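Local coordinates for peptide-binding protein (Photobacterium damsela subsp. piscicida, PDB 6SQX) that probably acts as a secreted cysteine-type endopeptidase of the NlpC/P60 (C40) family that cleaves the peptidoglycan of potentially competing bacteria, at residues S116-S121 with T156-Y161. Residues are numbered along the deposited sequence; the frame is centred on the assembly and turned at random.
Sequences SNWVNS and TSDAFY
Trp118 of helix 118-126 projects its indole against the loop between strands 149-152 and 177-181, a loop of the SH3b1-type region of the protein; a single large aromatic thus joins a helix to an irregular chain. The benzo end of the indole makes every contact. Its CZ2 lies 4.3 Å from CD2 of Phe160 and approaches the phenyl ring at the edge, near the phenyl plane, while Phe160 meets the indole obliquely. Trp118 CH2 stands 4.3 Å from the carbonyl oxygen of Ala159, while CZ3 lies 4.3 Å from Asp158 OD2 and only grazes CG2 of Thr156. Reach comes from the side chain, since the backbones stay well separated: even Trp118 and Asp158, the nearest pair, have CA atoms 10.3 Å apart. CG2 of Val119 lies over one face of the indole, offset toward its rim; His114 also stacks with this ring.

Within the loop, local polar bonds shape the chain. Thr156 OG1 accepts from the backbone N of Asp158 at 3.0 Å, forming an ST turn. Asp158 OD1 receives the N-H of Ala159 from above the carboxylate plane, as well as the backbone N of Lys109; with CG roughly anti to the backbone N (chi1 -158°), the carboxylate stands alongside the benzo rim, OD2 being its nearer oxygen. His114 NE2 also hydrogen-bonds to Ala159 O, adding a polar link beside the apolar one. The arrangement is helix-to-loop packing: a tryptophan of helix 118-126 set obliquely against an irregular loop of the SH3b1-type region, with an ST turn within that loop.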
loop_
_atom_site.group_PDB
_atom_site.type_symbol
_atom_site.label_atom_id
_atom_site.label_comp_id
_atom_site.label_asym_id
_atom_site.label_seq_id
_atom_site.Cartn_x
_atom_site.Cartn_y
_atom_site.Cartn_z
ATOM N N SER A 116 -14.207 11.662 -26.186
ATOM C CA SER A 116 -12.959 11.472 -26.918
ATOM C C SER A 116 -11.864 12.450 -26.498
ATOM O O SER A 116 -10.676 12.140 -26.661
ATOM C CB SER A 116 -13.227 11.612 -28.414
ATOM O OG SER A 116 -13.969 12.794 -28.652
ATOM N N ASN A 117 -12.229 13.612 -25.955
ATOM C CA ASN A 117 -11.272 14.655 -25.620
ATOM C C ASN A 117 -11.136 14.880 -24.114
ATOM O O ASN A 117 -10.670 15.944 -23.698
ATOM C CB ASN A 117 -11.719 15.954 -26.278
ATOM C CG ASN A 117 -13.019 16.474 -25.678
ATOM O OD1 ASN A 117 -13.771 15.719 -25.030
ATOM N ND2 ASN A 117 -13.288 17.766 -25.877
ATOM N N TRP A 118 -11.539 13.913 -23.284
ATOM C CA TRP A 118 -11.700 14.209 -21.861
ATOM C C TRP A 118 -10.381 14.532 -21.159
ATOM O O TRP A 118 -10.396 15.242 -20.152
ATOM C CB TRP A 118 -12.437 13.073 -21.151
ATOM C CG TRP A 118 -11.548 11.984 -20.745
ATOM C CD1 TRP A 118 -10.983 11.036 -21.556
ATOM C CD2 TRP A 118 -11.096 11.697 -19.404
ATOM N NE1 TRP A 118 -10.212 10.172 -20.794
ATOM C CE2 TRP A 118 -10.258 10.565 -19.480
ATOM C CE3 TRP A 118 -11.332 12.282 -18.152
ATOM C CZ2 TRP A 118 -9.640 10.010 -18.351
ATOM C CZ3 TRP A 118 -10.735 11.720 -17.030
ATOM C CH2 TRP A 118 -9.886 10.606 -17.136
ATOM N N VAL A 119 -9.245 14.055 -21.675
ATOM C CA VAL A 119 -7.956 14.380 -21.068
ATOM C C VAL A 119 -7.562 15.833 -21.322
ATOM O O VAL A 119 -6.776 16.406 -20.554
ATOM C CB VAL A 119 -6.885 13.381 -21.556
ATOM C CG1 VAL A 119 -5.547 13.607 -20.867
ATOM C CG2 VAL A 119 -7.356 11.946 -21.335
ATOM N N ASN A 120 -8.095 16.452 -22.382
ATOM C CA ASN A 120 -7.640 17.790 -22.750
ATOM C C ASN A 120 -7.839 18.783 -21.610
ATOM O O ASN A 120 -6.933 19.561 -21.288
ATOM C CB ASN A 120 -8.323 18.273 -24.029
ATOM C CG ASN A 120 -7.840 17.524 -25.235
ATOM O OD1 ASN A 120 -6.920 16.706 -25.118
ATOM N ND2 ASN A 120 -8.434 17.784 -26.395
ATOM N N SER A 121 -9.015 18.761 -20.977
ATOM C CA SER A 121 -9.274 19.708 -19.896
ATOM C C SER A 121 -8.351 19.446 -18.716
ATOM O O SER A 121 -7.900 20.383 -18.044
ATOM C CB SER A 121 -10.741 19.629 -19.471
ATOM O OG SER A 121 -10.983 18.490 -18.661
ATOM N N THR A 156 -7.891 14.622 -11.030
ATOM C CA THR A 156 -9.312 14.410 -11.266
ATOM C C THR A 156 -9.795 13.317 -10.334
ATOM O O THR A 156 -9.050 12.375 -10.026
ATOM C CB THR A 156 -9.616 13.998 -12.726
ATOM O OG1 THR A 156 -11.036 13.840 -12.933
ATOM C CG2 THR A 156 -8.911 12.698 -13.090
ATOM N N SER A 157 -11.030 13.487 -9.866
ATOM C CA SER A 157 -11.715 12.442 -9.124
ATOM C C SER A 157 -12.451 11.481 -10.042
ATOM O O SER A 157 -12.974 10.462 -9.564
ATOM C CB SER A 157 -12.682 13.051 -8.108
ATOM O OG SER A 157 -13.613 13.896 -8.755
ATOM N N ASP A 158 -12.503 11.779 -11.332
ATOM C CA ASP A 158 -13.161 10.887 -12.271
ATOM C C ASP A 158 -12.268 9.680 -12.489
ATOM O O ASP A 158 -11.049 9.752 -12.285
ATOM C CB ASP A 158 -13.368 11.618 -13.590
ATOM C CG ASP A 158 -14.493 11.004 -14.433
ATOM O OD1 ASP A 158 -15.119 10.013 -13.973
ATOM O OD2 ASP A 158 -14.768 11.507 -15.549
ATOM N N ALA A 159 -12.894 8.548 -12.820
ATOM C CA ALA A 159 -12.210 7.269 -12.955
ATOM C C ALA A 159 -11.804 7.026 -14.395
ATOM O O ALA A 159 -12.362 7.619 -15.334
ATOM C CB ALA A 159 -13.134 6.127 -12.517
ATOM N N PHE A 160 -10.846 6.099 -14.563
ATOM C CA PHE A 160 -10.627 5.427 -15.852
ATOM C C PHE A 160 -10.738 3.932 -15.591
ATOM O O PHE A 160 -9.819 3.339 -15.005
ATOM C CB PHE A 160 -9.260 5.736 -16.484
ATOM C CG PHE A 160 -9.086 5.095 -17.839
ATOM C CD1 PHE A 160 -8.657 3.780 -17.961
ATOM C CD2 PHE A 160 -9.400 5.791 -18.975
ATOM C CE1 PHE A 160 -8.542 3.164 -19.198
ATOM C CE2 PHE A 160 -9.286 5.188 -20.229
ATOM C CZ PHE A 160 -8.852 3.871 -20.332
ATOM N N TYR A 161 -11.865 3.350 -16.007
ATOM C CA TYR A 161 -12.094 1.914 -15.977
ATOM C C TYR A 161 -12.003 1.352 -17.385
ATOM O O TYR A 161 -12.376 2.012 -18.360
ATOM C CB TYR A 161 -13.504 1.606 -15.471
ATOM C CG TYR A 161 -13.758 1.984 -14.040
ATOM C CD1 TYR A 161 -13.104 1.311 -12.984
ATOM C CD2 TYR A 161 -14.708 2.953 -13.738
ATOM C CE1 TYR A 161 -13.352 1.649 -11.658
ATOM C CE2 TYR A 161 -15.013 3.272 -12.406
ATOM C CZ TYR A 161 -14.308 2.635 -11.374
ATOM O OH TYR A 161 -14.578 2.946 -10.057
#